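Local coordinates for protein endo-beta-1,2-glucanase (Talaromyces funiculosus, PDB 6IMV) that hydrolyses internal beta-1,2-glucosidic linkages in beta-1,2-glucans, working as a fungal endo-acting glycoside hydrolase, at residues S369-Q373 with T374-L378; G298-F301 with S302-T306; P113-A116 with A117-D121; H45-I49 with S50-G54; Q196-M199 with D200-T204. One frame throughout, in Å; residues are numbered along the deposited sequence.

Overall arrangement
Along the chain the contacts come in the order 4, 3, 5, 2, 1. Contacts 3 and 4 are neighbours, their centres 13 Å apart, with I119 of helix 112-133 resting on H45 and on Y51 of the short sheet strand 51-52. Contact 5, on helix 186-210, is 20 Å from contact 3 between centres; its nearest atoms stay about 8 Å off. Contacts 1 and 2 form a second touching pair, their centres 10 Å apart, joined by backbone bonds between loops; they lie across the chain's centre from contacts 3 and 4. Buried contact 2 meets a bound sugar and glycans decorate contacts 1 and 5; the set spans the sugar-binding site, a glycosylated loop and outer helices.

Contact 1 (S369-Q373 with T374-L378). With NAG (2-acetamido-2-deoxy-beta-D-glucopyranose), chain H; NAG (2-acetamido-2-deoxy-beta-D-glucopyranose), chain C.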
# COMPACT_ATOMS: atom_id res chain seq x y z
N SER A 369 -6.13 -12.28 -17.92
CA SER A 369 -6.70 -13.64 -18.01
C SER A 369 -7.14 -14.18 -16.64
O SER A 369 -7.82 -15.19 -16.58
CB SER A 369 -5.74 -14.59 -18.69
OG SER A 369 -4.53 -14.71 -17.95
N ILE A 370 -6.71 -13.53 -15.55
CA ILE A 370 -7.06 -13.96 -14.19
C ILE A 370 -7.67 -12.77 -13.43
O ILE A 370 -7.49 -12.66 -12.21
CB ILE A 370 -5.82 -14.54 -13.48
CG1 ILE A 370 -4.61 -13.60 -13.59
CG2 ILE A 370 -5.50 -15.92 -14.04
CD1 ILE A 370 -3.40 -14.05 -12.81
N ALA A 371 -8.38 -11.91 -14.16
CA ALA A 371 -8.90 -10.63 -13.67
C ALA A 371 -10.39 -10.51 -14.03
O ALA A 371 -10.81 -10.96 -15.09
CB ALA A 371 -8.11 -9.48 -14.25
N ASN A 372 -11.15 -9.88 -13.13
CA ASN A 372 -12.53 -9.49 -13.36
C ASN A 372 -12.60 -8.50 -14.54
O ASN A 372 -13.49 -8.61 -15.40
CB ASN A 372 -13.11 -8.84 -12.11
CG ASN A 372 -14.58 -8.53 -12.25
OD1 ASN A 372 -14.96 -7.40 -12.52
ND2 ASN A 372 -15.41 -9.55 -12.07
N GLN A 373 -11.66 -7.55 -14.56
CA GLN A 373 -11.61 -6.49 -15.56
C GLN A 373 -10.53 -6.81 -16.59
O GLN A 373 -9.35 -6.67 -16.32
CB GLN A 373 -11.29 -5.17 -14.85
CG GLN A 373 -12.33 -4.78 -13.81
CD GLN A 373 -13.60 -4.31 -14.46
OE1 GLN A 373 -13.61 -3.36 -15.23
NE2 GLN A 373 -14.70 -4.97 -14.14
N THR A 374 -10.96 -7.21 -17.80
CA THR A 374 -10.05 -7.71 -18.82
C THR A 374 -9.59 -6.60 -19.77
O THR A 374 -8.66 -6.82 -20.55
CB THR A 374 -10.68 -8.86 -19.60
OG1 THR A 374 -11.85 -8.34 -20.23
CG2 THR A 374 -11.00 -10.03 -18.70
N ILE A 375 -10.22 -5.43 -19.75
CA ILE A 375 -9.75 -4.29 -20.55
C ILE A 375 -8.62 -3.60 -19.77
O ILE A 375 -8.88 -2.93 -18.78
CB ILE A 375 -10.89 -3.31 -20.89
CG1 ILE A 375 -12.02 -3.99 -21.66
CG2 ILE A 375 -10.33 -2.11 -21.65
CD1 ILE A 375 -13.29 -3.17 -21.76
N GLN A 376 -7.39 -3.76 -20.24
CA GLN A 376 -6.20 -3.39 -19.48
C GLN A 376 -5.19 -2.67 -20.39
O GLN A 376 -5.10 -2.96 -21.57
CB GLN A 376 -5.56 -4.63 -18.84
CG GLN A 376 -6.46 -5.27 -17.79
CD GLN A 376 -5.71 -6.08 -16.75
OE1 GLN A 376 -4.48 -6.11 -16.72
NE2 GLN A 376 -6.46 -6.78 -15.91
N GLU A 377 -4.48 -1.72 -19.79
CA GLU A 377 -3.33 -1.05 -20.39
C GLU A 377 -2.07 -1.67 -19.78
O GLU A 377 -1.87 -1.59 -18.56
CB GLU A 377 -3.39 0.46 -20.14
CG GLU A 377 -2.26 1.20 -20.83
CD GLU A 377 -2.26 2.71 -20.71
OE1 GLU A 377 -3.32 3.28 -20.43
OE2 GLU A 377 -1.17 3.32 -20.89
N LEU A 378 -1.22 -2.25 -20.65
CA LEU A 378 -0.04 -3.01 -20.26
C LEU A 378 1.23 -2.44 -20.90
O LEU A 378 2.21 -3.17 -21.11
CB LEU A 378 -0.26 -4.46 -20.70
CG LEU A 378 -1.48 -5.15 -20.10
CD1 LEU A 378 -1.60 -6.58 -20.64
CD2 LEU A 378 -1.42 -5.14 -18.58
C1 NAG H . -16.84 -9.40 -12.14
C2 NAG H . -17.48 -10.54 -12.93
C3 NAG H . -18.99 -10.39 -12.83
C4 NAG H . -19.38 -10.49 -11.36
C5 NAG H . -18.78 -9.27 -10.64
C6 NAG H . -19.11 -9.21 -9.15
C7 NAG H . -16.19 -11.34 -14.88
C8 NAG H . -15.88 -11.11 -16.31
N2 NAG H . -17.08 -10.51 -14.33
O3 NAG H . -19.60 -11.44 -13.57
O4 NAG H . -20.80 -10.61 -11.22
O5 NAG H . -17.35 -9.35 -10.80
O6 NAG H . -18.87 -10.49 -8.55
O7 NAG H . -15.65 -12.22 -14.25
C1 NAG C . -0.58 6.73 -21.09
C2 NAG C . -2.02 6.86 -21.54
C3 NAG C . -2.15 6.23 -22.93
C4 NAG C . -1.23 6.94 -23.90
C5 NAG C . 0.19 6.99 -23.35
C6 NAG C . 1.05 7.91 -24.22
C7 NAG C . -3.50 6.84 -19.58
C8 NAG C . -4.48 6.02 -18.80
N2 NAG C . -2.93 6.22 -20.61
O3 NAG C . -3.49 6.32 -23.37
O4 NAG C . -1.23 6.18 -25.12
O5 NAG C . 0.24 7.46 -22.00
O6 NAG C . 2.39 7.83 -23.74
O7 NAG C . -3.24 8.00 -19.29
O HOH W 1 -12.56 -4.35 -18.05
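An N-glycosylation sequon, N372-Q373-T374, lies in a surface loop between strands 357-362 and 380-381, and Q376 reaches back to hold the carbonyl of Q373. Q376 NE2 donates to Q373 O at 2.9 Å in a nearly straight bond (N-H...O 173°) that arrives almost along the C=O axis and lies in the plane of the amide. The Q376 side chain leaves with CG anti to its carbonyl carbon (chi1 -65°) and then runs extended, which carries NE2 to Q373 O and within 3.6 Å of A371 CB. The same NE2 donates to W300 O, so one amide ties two carbonyls of adjoining loops together. A leucine here would probably leave both carbonyls without their donor and free this part of the loop to shift away from W300.

The side chain of Q373 is held too. Its chain is bent at chi2 (-73°), which brings NE2 to N372 OD1 at 2.9 Å, while OE1 receives a bond from a water at 3.2 Å that in turn accepts from I375 N. The N372 side-chain amide thus accepts from Q373 NE2 at OD1 while its ND2 is covalently bonded to C1 of the NAG of chain H. T374 CG2 lies 3.7 Å from A371 O. Further along, the extended side chain of E377 meets a second glycan, its OE1 accepting from N2 of the NAG of chain C at 3.0 Å.

Contact 2 (G298-F301 with S302-T306); sequences GYWF and SSHET. With GLC (alpha-D-glucopyranose), chain D.
E305 OE2 accepts from W300 N at 2.7 Å, and the whole carboxylate is wrapped by the backbone of the turn before it. W300 N comes in on the syn side of OE2, 27° out of the carboxylate plane; S302 N adds a weak bond to the same oxygen. E305 OE1 takes Y299 N at 2.9 Å from above the plane and F301 N weakly at 3.1 Å. Four successive amides are therefore drawn round one buried acid, whose extended chain (chi2 162°) spans the turn. Shortening this residue to alanine would probably strip those amides of their acceptor and let the turn carrying Y299 and W300 change shape.

The side chains of the same turn line the sugar site. Y299 CD2 sits over the centre of the W300 indole, while W300 CZ3 meets the edge of the H304 ring at CE1, 3.7 Å away. S302 OG lies 2.5 Å from H304 ND1, a short bond in which either could be the donor, and also receives S346 N; this fixes the rotation of the imidazole. Its other nitrogen, H304 NE2, then donates to O4 of the bound glucose at 3.0 Å and weakly to O3. Sugar C6 lies 3.6 Å above one face of Y299. An aromatic platform beside polar groups that read the hydroxyls is typical of the sugar-binding cleft of glycoside hydrolases.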
# COMPACT_ATOMS: atom_id res chain seq x y z
N GLY A 298 -8.36 -11.71 -9.58
CA GLY A 298 -8.10 -10.32 -9.23
C GLY A 298 -9.16 -9.38 -9.79
O GLY A 298 -10.06 -9.79 -10.53
N TYR A 299 -9.07 -8.10 -9.42
CA TYR A 299 -9.87 -7.09 -10.07
C TYR A 299 -9.24 -6.81 -11.44
O TYR A 299 -9.86 -7.10 -12.48
CB TYR A 299 -10.05 -5.86 -9.16
CG TYR A 299 -11.16 -4.95 -9.62
CD1 TYR A 299 -12.48 -5.36 -9.59
CD2 TYR A 299 -10.88 -3.69 -10.13
CE1 TYR A 299 -13.50 -4.54 -10.02
CE2 TYR A 299 -11.89 -2.85 -10.56
CZ TYR A 299 -13.21 -3.28 -10.51
OH TYR A 299 -14.19 -2.45 -10.95
N TRP A 300 -8.01 -6.30 -11.42
CA TRP A 300 -7.12 -6.29 -12.60
C TRP A 300 -6.00 -7.33 -12.44
O TRP A 300 -5.32 -7.63 -13.41
CB TRP A 300 -6.49 -4.91 -12.81
CG TRP A 300 -7.50 -3.83 -13.00
CD1 TRP A 300 -8.28 -3.62 -14.10
CD2 TRP A 300 -7.82 -2.78 -12.07
NE1 TRP A 300 -9.09 -2.54 -13.89
CE2 TRP A 300 -8.81 -1.99 -12.67
CE3 TRP A 300 -7.37 -2.45 -10.78
CZ2 TRP A 300 -9.36 -0.88 -12.04
CZ3 TRP A 300 -7.91 -1.35 -10.15
CH2 TRP A 300 -8.90 -0.58 -10.77
N PHE A 301 -5.82 -7.84 -11.22
CA PHE A 301 -4.60 -8.56 -10.77
C PHE A 301 -3.40 -7.60 -10.79
O PHE A 301 -2.26 -8.03 -11.03
CB PHE A 301 -4.35 -9.83 -11.59
CG PHE A 301 -3.78 -10.97 -10.78
CD1 PHE A 301 -4.62 -11.83 -10.10
CD2 PHE A 301 -2.40 -11.15 -10.66
CE1 PHE A 301 -4.11 -12.87 -9.33
CE2 PHE A 301 -1.89 -12.19 -9.90
CZ PHE A 301 -2.75 -13.05 -9.24
N SER A 302 -3.67 -6.31 -10.54
CA SER A 302 -2.67 -5.36 -10.11
C SER A 302 -2.12 -5.80 -8.75
O SER A 302 -2.91 -6.23 -7.88
CB SER A 302 -3.26 -3.97 -10.02
OG SER A 302 -2.41 -3.10 -9.29
N SER A 303 -0.81 -5.66 -8.56
CA SER A 303 -0.15 -6.03 -7.31
C SER A 303 -0.80 -5.33 -6.11
O SER A 303 -0.87 -5.91 -5.03
CB SER A 303 1.34 -5.74 -7.36
OG SER A 303 1.96 -6.49 -8.38
N HIS A 304 -1.28 -4.09 -6.29
CA HIS A 304 -1.80 -3.28 -5.17
C HIS A 304 -2.98 -3.97 -4.49
O HIS A 304 -3.21 -3.75 -3.31
CB HIS A 304 -2.16 -1.85 -5.62
CG HIS A 304 -3.54 -1.72 -6.17
ND1 HIS A 304 -3.85 -2.08 -7.47
CD2 HIS A 304 -4.68 -1.28 -5.62
CE1 HIS A 304 -5.14 -1.88 -7.69
NE2 HIS A 304 -5.67 -1.39 -6.57
N GLU A 305 -3.70 -4.83 -5.24
CA GLU A 305 -4.91 -5.51 -4.73
C GLU A 305 -4.59 -6.44 -3.55
O GLU A 305 -5.50 -6.85 -2.83
CB GLU A 305 -5.59 -6.30 -5.86
CG GLU A 305 -6.11 -5.42 -6.98
CD GLU A 305 -6.40 -6.14 -8.29
OE1 GLU A 305 -6.56 -7.38 -8.27
OE2 GLU A 305 -6.42 -5.46 -9.34
N THR A 306 -3.30 -6.76 -3.34
CA THR A 306 -2.82 -7.71 -2.34
C THR A 306 -2.43 -7.01 -1.03
O THR A 306 -2.02 -7.66 -0.08
CB THR A 306 -1.66 -8.52 -2.95
OG1 THR A 306 -2.20 -9.26 -4.05
CG2 THR A 306 -1.00 -9.48 -1.98
C1 GLC D . -11.41 0.46 -6.62
C2 GLC D . -10.33 0.79 -5.62
C3 GLC D . -9.12 -0.11 -5.82
C4 GLC D . -9.55 -1.56 -5.67
C5 GLC D . -10.66 -1.86 -6.67
C6 GLC D . -11.24 -3.26 -6.47
O1 GLC D . -10.89 0.83 -7.91
O2 GLC D . -9.92 2.15 -5.85
O3 GLC D . -8.09 0.17 -4.87
O4 GLC D . -8.41 -2.42 -5.84
O5 GLC D . -11.74 -0.92 -6.53
O6 GLC D . -11.82 -3.39 -5.17

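Contact 3 (P113-A116 with A117-D121); sequences PGIA and ASIMD
P113 O to A117 N opens a run of four regular i to i+4 bonds in the first turns of helix 112-133. The A117 bond is 2.9 Å, and S118 N to G114 O has the same length; I119 N reaches I115 O at 3.1 Å and M120 N reaches A116 O at 3.0 Å. A proline is readily accommodated at P113, where the helix has barely begun and the residue needs no amide hydrogen for an earlier carbonyl.

Between the two segments the apolar contact is the I115-I119 pair. The two stand side by side and point the same way, I115 CG2 meeting I119 CD1 at 3.8 Å. Both have CG1 anti to the carbonyl carbon (chi1 -66° and -65°) and CG2 anti to the backbone N, which sets the branch methyl of I115 against the terminal methyl of I119 one turn on.

Carbon atoms also rest against the carbonyls of the preceding turn. A117 CB lies 3.4 Å from P113 O, S118 CB approaches G114 O, and M120 CG comes to 3.3 Å from A116 O before the methionine bends away at chi2 and chi3.

The faces of the helix have separate neighbours: A116, I119 and M120 meet Y90 of helix 80-94, A117 packs on F188 and L191 of helix 186-210, and M120 O takes the indole N-H of W195 from that same helix.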
# COMPACT_ATOMS: atom_id res chain seq x y z
N PRO A 113 13.66 5.94 16.11
CA PRO A 113 12.46 5.91 16.94
C PRO A 113 11.95 7.31 17.31
O PRO A 113 10.75 7.56 17.23
CB PRO A 113 12.88 5.13 18.20
CG PRO A 113 14.03 4.27 17.71
CD PRO A 113 14.75 5.15 16.71
N GLY A 114 12.86 8.21 17.68
CA GLY A 114 12.53 9.59 18.03
C GLY A 114 11.93 10.35 16.85
O GLY A 114 10.98 11.12 17.02
N ILE A 115 12.47 10.12 15.65
CA ILE A 115 11.95 10.74 14.43
C ILE A 115 10.51 10.27 14.19
O ILE A 115 9.61 11.10 14.00
CB ILE A 115 12.87 10.48 13.22
CG1 ILE A 115 14.23 11.17 13.38
CG2 ILE A 115 12.18 10.91 11.92
CD1 ILE A 115 15.31 10.65 12.43
N ALA A 116 10.28 8.95 14.23
CA ALA A 116 8.93 8.40 14.05
C ALA A 116 7.96 8.97 15.10
O ALA A 116 6.85 9.40 14.76
CB ALA A 116 8.98 6.90 14.10
N ALA A 117 8.39 8.99 16.37
CA ALA A 117 7.54 9.44 17.48
C ALA A 117 7.16 10.92 17.28
O ALA A 117 6.01 11.30 17.43
CB ALA A 117 8.23 9.23 18.81
N SER A 118 8.15 11.73 16.93
CA SER A 118 7.95 13.17 16.75
C SER A 118 6.92 13.46 15.63
O SER A 118 6.00 14.27 15.82
CB SER A 118 9.24 13.84 16.48
OG SER A 118 9.03 15.17 16.11
N ILE A 119 7.08 12.80 14.48
CA ILE A 119 6.21 13.05 13.34
C ILE A 119 4.79 12.56 13.68
O ILE A 119 3.80 13.22 13.35
CB ILE A 119 6.76 12.43 12.04
CG1 ILE A 119 8.09 13.08 11.63
CG2 ILE A 119 5.73 12.53 10.93
CD1 ILE A 119 8.89 12.29 10.62
N MET A 120 4.68 11.41 14.34
CA MET A 120 3.37 10.83 14.66
C MET A 120 2.63 11.69 15.69
O MET A 120 1.40 11.75 15.68
CB MET A 120 3.51 9.39 15.17
CG MET A 120 3.76 8.39 14.07
SD MET A 120 2.35 8.25 12.94
CE MET A 120 1.24 7.21 13.90
N ASP A 121 3.38 12.39 16.55
CA ASP A 121 2.81 13.33 17.51
C ASP A 121 2.23 14.53 16.76
O ASP A 121 1.08 14.88 16.93
CB ASP A 121 3.86 13.74 18.54
CG ASP A 121 3.26 14.58 19.66
OD1 ASP A 121 2.54 15.52 19.35
OD2 ASP A 121 3.51 14.27 20.84

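Contact 4 (H45-I49 with S50-G54); sequences HQNNI and SYNSG
H45 and Y51 lean together at a slant, neither stacked nor edge-to-face, with ring planes 31° apart and centroids separated by 4.5 Å. Y51 CE1 sits 3.5 Å over one face of the imidazole, toward its rim. The phenol gets there because Y51 CG lies between the backbone N and the carbonyl carbon (chi1 76°), bringing the ring close to the Q46 backbone, while H45 has CG anti to its N and swings to meet it. The rotation of H45 is further fixed by NE2, which is bonded to Y90 OH.

N47 works on the far end of strand 51-52, toward S53. Its OD1 accepts from S53 N at 2.9 Å in an almost straight bond, the donor tilted 35° from the carbonyl plane, which links the second residue of the turn to S53, just past the strand. N52 OD1 then takes G54 N at 2.8 Å, an Asx turn.

Between these side chains the backbone forms a type II beta turn at Q46-I49, with N48 at positive phi. Q46 O accepts both I49 N and S50 N, each at 3.1 Å, and N48 N returns to Y51 O at 3.0 Å in a single bridge of N47 with Y51.

The turn leads from helix 30-41 into strand 51-52, which pairs with strand 57-64. H45 is bordered by F103 and L104 of helix 98-104, and both rings lie against I119 of helix 112-133.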
# COMPACT_ATOMS: atom_id res chain seq x y z
N HIS A 45 11.93 10.36 2.18
CA HIS A 45 11.39 10.85 3.44
C HIS A 45 12.02 12.20 3.80
O HIS A 45 12.96 12.25 4.59
CB HIS A 45 11.60 9.82 4.56
CG HIS A 45 10.85 10.16 5.80
ND1 HIS A 45 11.38 10.95 6.79
CD2 HIS A 45 9.60 9.84 6.21
CE1 HIS A 45 10.50 11.09 7.76
NE2 HIS A 45 9.40 10.41 7.43
N GLN A 46 11.50 13.26 3.19
CA GLN A 46 11.94 14.63 3.42
C GLN A 46 10.74 15.57 3.27
O GLN A 46 9.81 15.30 2.51
CB GLN A 46 12.99 15.07 2.39
CG GLN A 46 14.28 14.26 2.42
CD GLN A 46 15.33 14.86 1.52
OE1 GLN A 46 15.77 15.99 1.74
NE2 GLN A 46 15.77 14.11 0.51
N ASN A 47 10.79 16.69 3.99
CA ASN A 47 9.83 17.77 3.88
C ASN A 47 9.76 18.23 2.42
O ASN A 47 10.79 18.32 1.74
CB ASN A 47 10.18 18.95 4.79
CG ASN A 47 9.12 20.02 4.75
OD1 ASN A 47 7.95 19.75 4.99
ND2 ASN A 47 9.51 21.24 4.40
N ASN A 48 8.54 18.50 1.94
CA ASN A 48 8.24 19.02 0.60
C ASN A 48 8.46 17.95 -0.48
O ASN A 48 8.23 18.22 -1.65
CB ASN A 48 9.02 20.29 0.25
CG ASN A 48 8.37 21.55 0.79
OD1 ASN A 48 8.49 21.87 1.96
ND2 ASN A 48 7.68 22.27 -0.07
N ILE A 49 8.92 16.75 -0.10
CA ILE A 49 9.08 15.65 -1.05
C ILE A 49 7.95 14.64 -0.84
O ILE A 49 7.23 14.34 -1.79
CB ILE A 49 10.47 15.00 -0.91
CG1 ILE A 49 11.61 16.01 -1.08
CG2 ILE A 49 10.60 13.83 -1.89
CD1 ILE A 49 11.69 16.66 -2.43
N SER A 50 7.84 14.10 0.38
CA SER A 50 6.88 13.03 0.70
C SER A 50 5.92 13.44 1.82
O SER A 50 4.88 12.81 1.98
CB SER A 50 7.58 11.75 1.06
OG SER A 50 8.32 11.89 2.26
N TYR A 51 6.28 14.45 2.63
CA TYR A 51 5.41 14.88 3.70
C TYR A 51 5.67 16.35 4.05
O TYR A 51 6.64 16.97 3.61
CB TYR A 51 5.54 13.96 4.92
CG TYR A 51 6.79 14.14 5.75
CD1 TYR A 51 8.03 13.69 5.31
CD2 TYR A 51 6.72 14.74 6.99
CE1 TYR A 51 9.16 13.84 6.08
CE2 TYR A 51 7.86 14.92 7.77
CZ TYR A 51 9.08 14.46 7.31
OH TYR A 51 10.17 14.64 8.10
N ASN A 52 4.73 16.90 4.82
CA ASN A 52 4.80 18.25 5.37
C ASN A 52 5.26 18.12 6.83
O ASN A 52 4.52 17.63 7.64
CB ASN A 52 3.43 18.92 5.23
CG ASN A 52 3.39 20.35 5.73
OD1 ASN A 52 4.21 20.75 6.56
ND2 ASN A 52 2.41 21.11 5.26
N SER A 53 6.49 18.55 7.13
CA SER A 53 7.05 18.42 8.49
C SER A 53 6.33 19.34 9.48
O SER A 53 6.38 19.12 10.69
CB SER A 53 8.53 18.66 8.49
OG SER A 53 8.81 19.88 7.84
N GLY A 54 5.66 20.38 8.97
CA GLY A 54 4.92 21.31 9.80
C GLY A 54 3.70 20.66 10.46
O GLY A 54 3.38 20.97 11.60

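Contact 5 (Q196-M199 with D200-T204); sequences QTWM and DYTKT. With NAG (2-acetamido-2-deoxy-beta-D-glucopyranose), chain F.
D200 N bonds Q196 O at 2.7 Å, and the same two residues are linked again through their side chains. D200 OD1 accepts Q196 NE2 at 2.8 Å on its syn side and K203 NZ at 2.7 Å on its anti side, the two donors coming from opposite faces of the carboxylate plane; amide and carboxylate planes are 47° apart. The bend at chi2 of Q196 (82°) turns its amide down the helix to make this reach.

Y201 continues the spiral, its N bonding T197 O at 3.1 Å. Its ring serves as a floor for an attached glycan, the NAG of chain F, whose N2 lies 3.6 Å above one face while the acetyl methyl C8 nears W198; the sugar probably stems from N131.

T202 turns its hydroxyl back on the helix, OG1 donating to M199 O at 2.6 Å, and its CG2 lies over one face of the W198 ring. K203 runs extended beyond CG to form the salt bridge with D200, and a water accepting from both K203 NZ and Q196 NE2 completes the cluster. T204 OG1 then donates to Y201 O at 2.7 Å, in the carbonyl plane on a lone pair.

Helix 186-210 is lined here by several others: M199 lies on Y174 and I177 of helix 163-182 and on W257 of helix 252-261, whose F261 takes K203 in a cation-pi contact, and W198 meets Y127 of helix 112-133 edge-to-face.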
# COMPACT_ATOMS: atom_id res chain seq x y z
N GLN A 196 -4.53 5.59 20.32
CA GLN A 196 -5.57 4.61 20.66
C GLN A 196 -6.93 5.34 20.76
O GLN A 196 -7.94 4.85 20.25
CB GLN A 196 -5.20 3.84 21.94
CG GLN A 196 -6.23 2.80 22.37
CD GLN A 196 -6.14 1.48 21.64
OE1 GLN A 196 -5.07 0.85 21.56
NE2 GLN A 196 -7.27 1.01 21.12
N THR A 197 -6.92 6.53 21.38
CA THR A 197 -8.13 7.36 21.51
C THR A 197 -8.68 7.73 20.12
O THR A 197 -9.89 7.64 19.89
CB THR A 197 -7.84 8.60 22.36
OG1 THR A 197 -7.45 8.08 23.63
CG2 THR A 197 -9.03 9.53 22.52
N TRP A 198 -7.79 8.17 19.22
CA TRP A 198 -8.20 8.52 17.85
C TRP A 198 -8.82 7.28 17.19
O TRP A 198 -9.92 7.33 16.64
CB TRP A 198 -7.03 9.09 17.03
CG TRP A 198 -7.41 9.31 15.59
CD1 TRP A 198 -8.02 10.41 15.06
CD2 TRP A 198 -7.29 8.36 14.52
NE1 TRP A 198 -8.29 10.21 13.74
CE2 TRP A 198 -7.84 8.97 13.37
CE3 TRP A 198 -6.77 7.06 14.41
CZ2 TRP A 198 -7.88 8.32 12.14
CZ3 TRP A 198 -6.81 6.43 13.19
CH2 TRP A 198 -7.36 7.05 12.07
N MET A 199 -8.10 6.16 17.25
CA MET A 199 -8.49 4.92 16.58
C MET A 199 -9.82 4.42 17.14
O MET A 199 -10.69 3.96 16.39
CB MET A 199 -7.41 3.86 16.80
CG MET A 199 -7.59 2.63 15.96
SD MET A 199 -6.25 1.45 16.21
CE MET A 199 -6.60 0.90 17.88
N ASP A 200 -9.98 4.52 18.47
CA ASP A 200 -11.17 4.01 19.15
C ASP A 200 -12.40 4.83 18.74
O ASP A 200 -13.51 4.28 18.67
CB ASP A 200 -11.01 4.01 20.68
CG ASP A 200 -10.11 2.90 21.21
OD1 ASP A 200 -9.85 1.95 20.45
OD2 ASP A 200 -9.68 3.00 22.38
N TYR A 201 -12.22 6.12 18.46
CA TYR A 201 -13.35 6.97 18.09
C TYR A 201 -13.98 6.47 16.78
O TYR A 201 -15.22 6.48 16.64
CB TYR A 201 -12.93 8.44 18.03
CG TYR A 201 -14.04 9.34 17.57
CD1 TYR A 201 -15.18 9.51 18.35
CD2 TYR A 201 -13.98 9.99 16.35
CE1 TYR A 201 -16.23 10.32 17.93
CE2 TYR A 201 -15.01 10.81 15.92
CZ TYR A 201 -16.14 10.98 16.71
OH TYR A 201 -17.14 11.77 16.27
N THR A 202 -13.15 6.03 15.82
CA THR A 202 -13.66 5.53 14.53
C THR A 202 -14.57 4.30 14.72
O THR A 202 -15.45 4.05 13.91
CB THR A 202 -12.54 5.18 13.54
OG1 THR A 202 -11.83 4.02 14.01
CG2 THR A 202 -11.60 6.33 13.29
N LYS A 203 -14.32 3.52 15.78
CA LYS A 203 -15.11 2.31 16.06
C LYS A 203 -16.57 2.70 16.32
O LYS A 203 -17.50 1.98 15.89
CB LYS A 203 -14.53 1.55 17.26
CG LYS A 203 -13.08 1.12 17.15
CD LYS A 203 -12.59 0.36 18.37
CE LYS A 203 -11.19 -0.19 18.21
NZ LYS A 203 -10.58 -0.48 19.53
N THR A 204 -16.77 3.86 16.98
CA THR A 204 -18.09 4.35 17.37
C THR A 204 -18.88 4.91 16.17
O THR A 204 -20.10 4.95 16.22
CB THR A 204 -18.00 5.38 18.50
OG1 THR A 204 -17.51 6.62 17.98
CG2 THR A 204 -17.13 4.92 19.65
C1 NAG F . -13.89 14.33 17.04
C2 NAG F . -13.43 13.88 18.42
C3 NAG F . -14.64 13.49 19.25
C4 NAG F . -15.66 14.62 19.29
C5 NAG F . -15.98 15.02 17.86
C6 NAG F . -17.00 16.15 17.75
C7 NAG F . -11.36 12.64 18.82
C8 NAG F . -10.63 11.37 18.52
N2 NAG F . -12.54 12.76 18.26
O3 NAG F . -14.21 13.15 20.55
O4 NAG F . -16.87 14.18 19.94
O5 NAG F . -14.76 15.42 17.25
O6 NAG F . -16.27 17.39 17.80
O7 NAG F . -10.89 13.49 19.55
O HOH W 2 -8.21 -1.83 19.95